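Local coordinates for protein endosialidase (Enterobacteria phage phi92, PDB 4HIZ) that cleaves polysialic acid chains from within, hydrolysing alpha-2,8 and alpha-2,9 linkages between sialic acid residues as a trimeric phage endosialidase, at residues T77-P80 / F81-W85; G500-S503 / K504-Y508. All blocks are in the same frame, centred on the assembly; numbering follows the deposited sequence.

In the fold
Contact 1, at 77-85, is buried, all its touching residues being shielded in the assembly, whereas contact 2, at 500-508, is a surface loop about 15 Å away between centres. Both belong to the propeller region of the chain. They touch where Phe81 stacks on Trp507 and Pro80 CB comes within 3.2 Å of Trp507 O. Their chemistry follows their place: in contact 1 a threonine hydroxyl and an asparagine amide brace the chain beside a calcium ion, while in contact 2 an asparagine amide ties down a turn whose second residue touches a bound sialic acid. His513 bridges the two, giving its carbonyl to the calcium and its imidazole to Lys505 O. The second subunit reaches both.

Contact 1. Residues T77-P80 / F81-W85; sequences TDTP and FYNAW. With CA (calcium ion), chain B.
Asn83 points its ND2 N-H at the hydroxyl oxygen of Thr79, the two side chains crossing at about a right angle. Asn83 ND2 lies 2.9 Å from Thr79 OG1 in an almost straight bond (N-H...O 178°), the oxygen falling in the amide plane. With Asn83 CG anti to its own carbonyl carbon (chi1 -61°), the amide swings back to Thr79. The same hydroxyl oxygen accepts Phe81 N at 3.1 Å, an ST turn, and sits in plane at the edge of the Phe81 ring, 3.6 Å from CD2. Water 1 links Thr79 OG1 to Asn83 OD1, 2.7 Å from each, so both ends of the amide are tied to one threonine and its rotation is fixed. Asp516 OD1 takes a further hydrogen bond from Asn83 ND2 and also bonds Thr77 OG1.

The bend these bonds span also turns two carbonyls onto one calcium ion: Thr79 O at 2.4 Å and Phe81 O at 2.5 Å. The arrangement is a calcium site of two pairs of alternate backbone carbonyls (Thr79 and Phe81, His513 and Ala515) and one carboxylate oxygen, Asp516 OD2, joining the entry to strand 82-84 with the loop leading into strand 516-523 and its first residue in the propeller.

Contact 2. Residues G500-S503 / K504-Y508; sequences GDNS and KKLWY
Asn502 grips the backbone of Leu506, four residues on, through both ends of its amide. Among the side-chain-to-backbone bonds, Leu506 N donates to Asn502 OD1 at 3.0 Å, tilted 25° from the carbonyl plane and bent at the hydrogen (143°). Asn502 ND2 returns a straighter bond of 2.9 Å to Leu506 O, which lies close to the amide plane. CG of Asn502 stands opposite the backbone N (chi1 -160°), which sets it beside its own carbonyl carbon, with the amide facing the Leu506 backbone, and the paired bonds fix its flip.

The backbone adds a type I beta turn from Asn502 to Lys505, closed by Lys505 N to Asn502 O at 2.9 Å. This turn is in the long loop between strands 483-490 and 516-523 of the propeller, and places Ser503 in a glycan pocket with Ser498 and Ile499, against a bound sialic acid. Lys505 NZ bonds Ser498 OG, linking the turn to another residue of that pocket.

Water 2 bridges Asp501 O, to which it donates, and Lys504 N, from which it accepts at 3.1 Å.

Van der Waals contact is slight: Leu506 CB lies 3.6 Å from Asn502 OD1, and on Leu506's other flank its nonpolar neighbour is the Tyr508 ring, with the same CB 4.2 Å above the ring centre. Tyr508 O takes a hydrogen bond from Arg554 of the third subunit.

Contact 1. Residues T77-P80 / F81-W85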
loop_
_atom_site.group_PDB
_atom_site.type_symbol
_atom_site.label_atom_id
_atom_site.label_comp_id
_atom_site.label_asym_id
_atom_site.label_seq_id
_atom_site.Cartn_x
_atom_site.Cartn_y
_atom_site.Cartn_z
ATOM N N THR A 77 3.989 -2.058 12.968
ATOM C CA THR A 77 2.914 -1.201 12.480
ATOM C C THR A 77 3.503 -0.012 11.757
ATOM O O THR A 77 4.649 0.401 12.033
ATOM C CB THR A 77 1.930 -0.652 13.586
ATOM O OG1 THR A 77 2.607 0.259 14.476
ATOM C CG2 THR A 77 1.385 -1.794 14.399
ATOM N N ASP A 78 2.712 0.519 10.836
ATOM C CA ASP A 78 3.145 1.754 10.160
ATOM C C ASP A 78 1.919 2.483 9.689
ATOM O O ASP A 78 1.623 2.544 8.495
ATOM C CB ASP A 78 4.116 1.425 9.023
ATOM C CG ASP A 78 4.757 2.666 8.415
ATOM O OD1 ASP A 78 4.697 3.771 9.031
ATOM O OD2 ASP A 78 5.369 2.497 7.334
ATOM N N THR A 79 1.215 3.118 10.636
ATOM C CA THR A 79 0.013 3.877 10.296
ATOM C C THR A 79 0.116 5.241 10.974
ATOM O O THR A 79 0.933 5.425 11.897
ATOM C CB THR A 79 -1.313 3.146 10.733
ATOM O OG1 THR A 79 -1.840 3.770 11.916
ATOM C CG2 THR A 79 -1.115 1.632 10.977
ATOM N N PRO A 80 -0.691 6.210 10.517
ATOM C CA PRO A 80 -0.507 7.575 11.063
ATOM C C PRO A 80 -1.246 7.776 12.376
ATOM O O PRO A 80 -1.149 8.855 12.971
ATOM C CB PRO A 80 -1.118 8.474 9.980
ATOM C CG PRO A 80 -2.195 7.601 9.366
ATOM C CD PRO A 80 -1.683 6.169 9.423
ATOM N N PHE A 81 -1.952 6.752 12.831
ATOM C CA PHE A 81 -2.504 6.847 14.185
ATOM C C PHE A 81 -1.391 6.803 15.207
ATOM O O PHE A 81 -0.237 6.415 14.912
ATOM C CB PHE A 81 -3.487 5.690 14.456
ATOM C CG PHE A 81 -4.812 5.868 13.764
ATOM C CD1 PHE A 81 -5.837 6.605 14.347
ATOM C CD2 PHE A 81 -5.034 5.321 12.509
ATOM C CE1 PHE A 81 -7.095 6.765 13.697
ATOM C CE2 PHE A 81 -6.265 5.472 11.851
ATOM C CZ PHE A 81 -7.302 6.197 12.445
ATOM N N TYR A 82 -1.730 7.223 16.427
ATOM C CA TYR A 82 -0.816 7.068 17.553
ATOM C C TYR A 82 -1.013 5.616 18.017
ATOM O O TYR A 82 -1.987 5.299 18.719
ATOM C CB TYR A 82 -1.177 8.097 18.670
ATOM C CG TYR A 82 -0.051 8.280 19.668
ATOM C CD1 TYR A 82 0.225 7.306 20.644
ATOM C CD2 TYR A 82 0.730 9.456 19.664
ATOM C CE1 TYR A 82 1.272 7.484 21.555
ATOM C CE2 TYR A 82 1.775 9.624 20.554
ATOM C CZ TYR A 82 2.049 8.649 21.497
ATOM O OH TYR A 82 3.094 8.853 22.370
ATOM N N ASN A 83 -0.124 4.732 17.572
ATOM C CA ASN A 83 -0.251 3.288 17.815
ATOM C C ASN A 83 0.705 2.945 18.930
ATOM O O ASN A 83 1.927 2.985 18.738
ATOM C CB ASN A 83 0.145 2.511 16.557
ATOM C CG ASN A 83 -0.756 2.849 15.392
ATOM O OD1 ASN A 83 -1.989 2.854 15.544
ATOM N ND2 ASN A 83 -0.162 3.129 14.214
ATOM N N ALA A 84 0.162 2.544 20.087
ATOM C CA ALA A 84 1.028 2.367 21.234
ATOM C C ALA A 84 0.391 1.428 22.260
ATOM O O ALA A 84 -0.746 0.995 22.094
ATOM C CB ALA A 84 1.322 3.777 21.873
ATOM N N TRP A 85 1.168 1.126 23.287
ATOM C CA TRP A 85 0.687 0.330 24.449
ATOM C C TRP A 85 0.249 -1.099 24.097
ATOM O O TRP A 85 -0.942 -1.448 24.264
ATOM C CB TRP A 85 -0.477 1.060 25.194
ATOM C CG TRP A 85 -0.140 2.512 25.502
ATOM C CD1 TRP A 85 0.702 2.993 26.487
ATOM C CD2 TRP A 85 -0.648 3.650 24.805
ATOM N NE1 TRP A 85 0.760 4.377 26.406
ATOM C CE2 TRP A 85 -0.069 4.804 25.395
ATOM C CE3 TRP A 85 -1.571 3.811 23.761
ATOM C CZ2 TRP A 85 -0.328 6.106 24.923
ATOM C CZ3 TRP A 85 -1.835 5.121 23.290
ATOM C CH2 TRP A 85 -1.243 6.253 23.908
HETATM CA CA CA B . 2.066 6.016 13.918
HETATM O O HOH W 1 -3.472 2.136 13.357
#

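Contact 2. Residues G500-S503 / K504-Y508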
loop_
_atom_site.group_PDB
_atom_site.type_symbol
_atom_site.label_atom_id
_atom_site.label_comp_id
_atom_site.label_asym_id
_atom_site.label_seq_id
_atom_site.Cartn_x
_atom_site.Cartn_y
_atom_site.Cartn_z
ATOM N N GLY A 500 2.230 23.686 16.453
ATOM C CA GLY A 500 2.283 23.799 14.995
ATOM C C GLY A 500 0.857 23.840 14.487
ATOM O O GLY A 500 -0.024 24.357 15.214
ATOM N N ASP A 501 0.604 23.319 13.272
ATOM C CA ASP A 501 -0.728 23.459 12.707
ATOM C C ASP A 501 -1.675 22.322 13.055
ATOM O O ASP A 501 -2.799 22.297 12.522
ATOM C CB ASP A 501 -0.692 23.616 11.166
ATOM C CG ASP A 501 -0.197 22.376 10.448
ATOM O OD1 ASP A 501 0.057 21.320 11.080
ATOM O OD2 ASP A 501 -0.085 22.468 9.202
ATOM N N ASN A 502 -1.236 21.377 13.900
ATOM C CA ASN A 502 -2.061 20.209 14.160
ATOM C C ASN A 502 -2.311 19.966 15.648
ATOM O O ASN A 502 -2.200 18.836 16.134
ATOM C CB ASN A 502 -1.462 18.960 13.481
ATOM C CG ASN A 502 -2.488 17.840 13.302
ATOM O OD1 ASN A 502 -3.705 18.049 13.461
ATOM N ND2 ASN A 502 -1.997 16.643 12.985
ATOM N N SER A 503 -2.672 21.026 16.358
ATOM C CA SER A 503 -3.062 20.846 17.763
ATOM C C SER A 503 -4.266 19.899 17.901
ATOM O O SER A 503 -4.432 19.264 18.958
ATOM C CB SER A 503 -3.356 22.178 18.449
ATOM O OG SER A 503 -4.528 22.743 17.892
ATOM N N LYS A 504 -5.095 19.796 16.855
ATOM C CA LYS A 504 -6.227 18.849 16.860
ATOM C C LYS A 504 -5.814 17.365 16.774
ATOM O O LYS A 504 -6.644 16.491 17.002
ATOM C CB LYS A 504 -7.217 19.154 15.730
ATOM C CG LYS A 504 -8.020 20.444 15.893
ATOM C CD LYS A 504 -8.976 20.647 14.708
ATOM C CE LYS A 504 -9.566 22.047 14.698
ATOM N NZ LYS A 504 -10.690 22.155 13.729
ATOM N N LYS A 505 -4.540 17.115 16.483
ATOM C CA LYS A 505 -3.960 15.765 16.447
ATOM C C LYS A 505 -4.551 14.877 15.358
ATOM O O LYS A 505 -4.624 13.638 15.509
ATOM C CB LYS A 505 -4.059 15.085 17.833
ATOM C CG LYS A 505 -3.178 15.863 18.859
ATOM C CD LYS A 505 -3.064 15.132 20.176
ATOM C CE LYS A 505 -2.176 15.922 21.170
ATOM N NZ LYS A 505 -0.707 15.683 20.977
ATOM N N LEU A 506 -4.956 15.489 14.253
ATOM C CA LEU A 506 -5.480 14.704 13.133
ATOM C C LEU A 506 -4.415 13.775 12.544
ATOM O O LEU A 506 -3.376 14.234 12.076
ATOM C CB LEU A 506 -5.994 15.628 12.011
ATOM C CG LEU A 506 -7.033 16.689 12.432
ATOM C CD1 LEU A 506 -7.349 17.585 11.219
ATOM C CD2 LEU A 506 -8.293 15.999 12.921
ATOM N N TRP A 507 -4.705 12.486 12.507
ATOM C CA TRP A 507 -3.724 11.519 12.028
ATOM C C TRP A 507 -3.459 11.690 10.538
ATOM O O TRP A 507 -2.374 11.376 10.088
ATOM C CB TRP A 507 -4.188 10.070 12.349
ATOM C CG TRP A 507 -5.647 9.857 12.080
ATOM C CD1 TRP A 507 -6.242 9.527 10.891
ATOM C CD2 TRP A 507 -6.705 9.983 13.034
ATOM N NE1 TRP A 507 -7.623 9.435 11.052
ATOM C CE2 TRP A 507 -7.920 9.725 12.359
ATOM C CE3 TRP A 507 -6.742 10.318 14.396
ATOM C CZ2 TRP A 507 -9.158 9.757 12.996
ATOM C CZ3 TRP A 507 -7.974 10.342 15.038
ATOM C CH2 TRP A 507 -9.169 10.066 14.342
ATOM N N TYR A 508 -4.434 12.204 9.798
ATOM C CA TYR A 508 -4.295 12.241 8.352
ATOM C C TYR A 508 -3.610 13.491 7.857
ATOM O O TYR A 508 -3.392 13.638 6.650
ATOM C CB TYR A 508 -5.662 12.067 7.689
ATOM C CG TYR A 508 -6.741 13.041 8.187
ATOM C CD1 TYR A 508 -6.811 14.351 7.716
ATOM C CD2 TYR A 508 -7.747 12.609 9.038
ATOM C CE1 TYR A 508 -7.828 15.213 8.138
ATOM C CE2 TYR A 508 -8.759 13.464 9.459
ATOM C CZ TYR A 508 -8.798 14.760 8.990
ATOM O OH TYR A 508 -9.803 15.617 9.381
HETATM O O HOH W 2 -5.162 21.932 14.674
#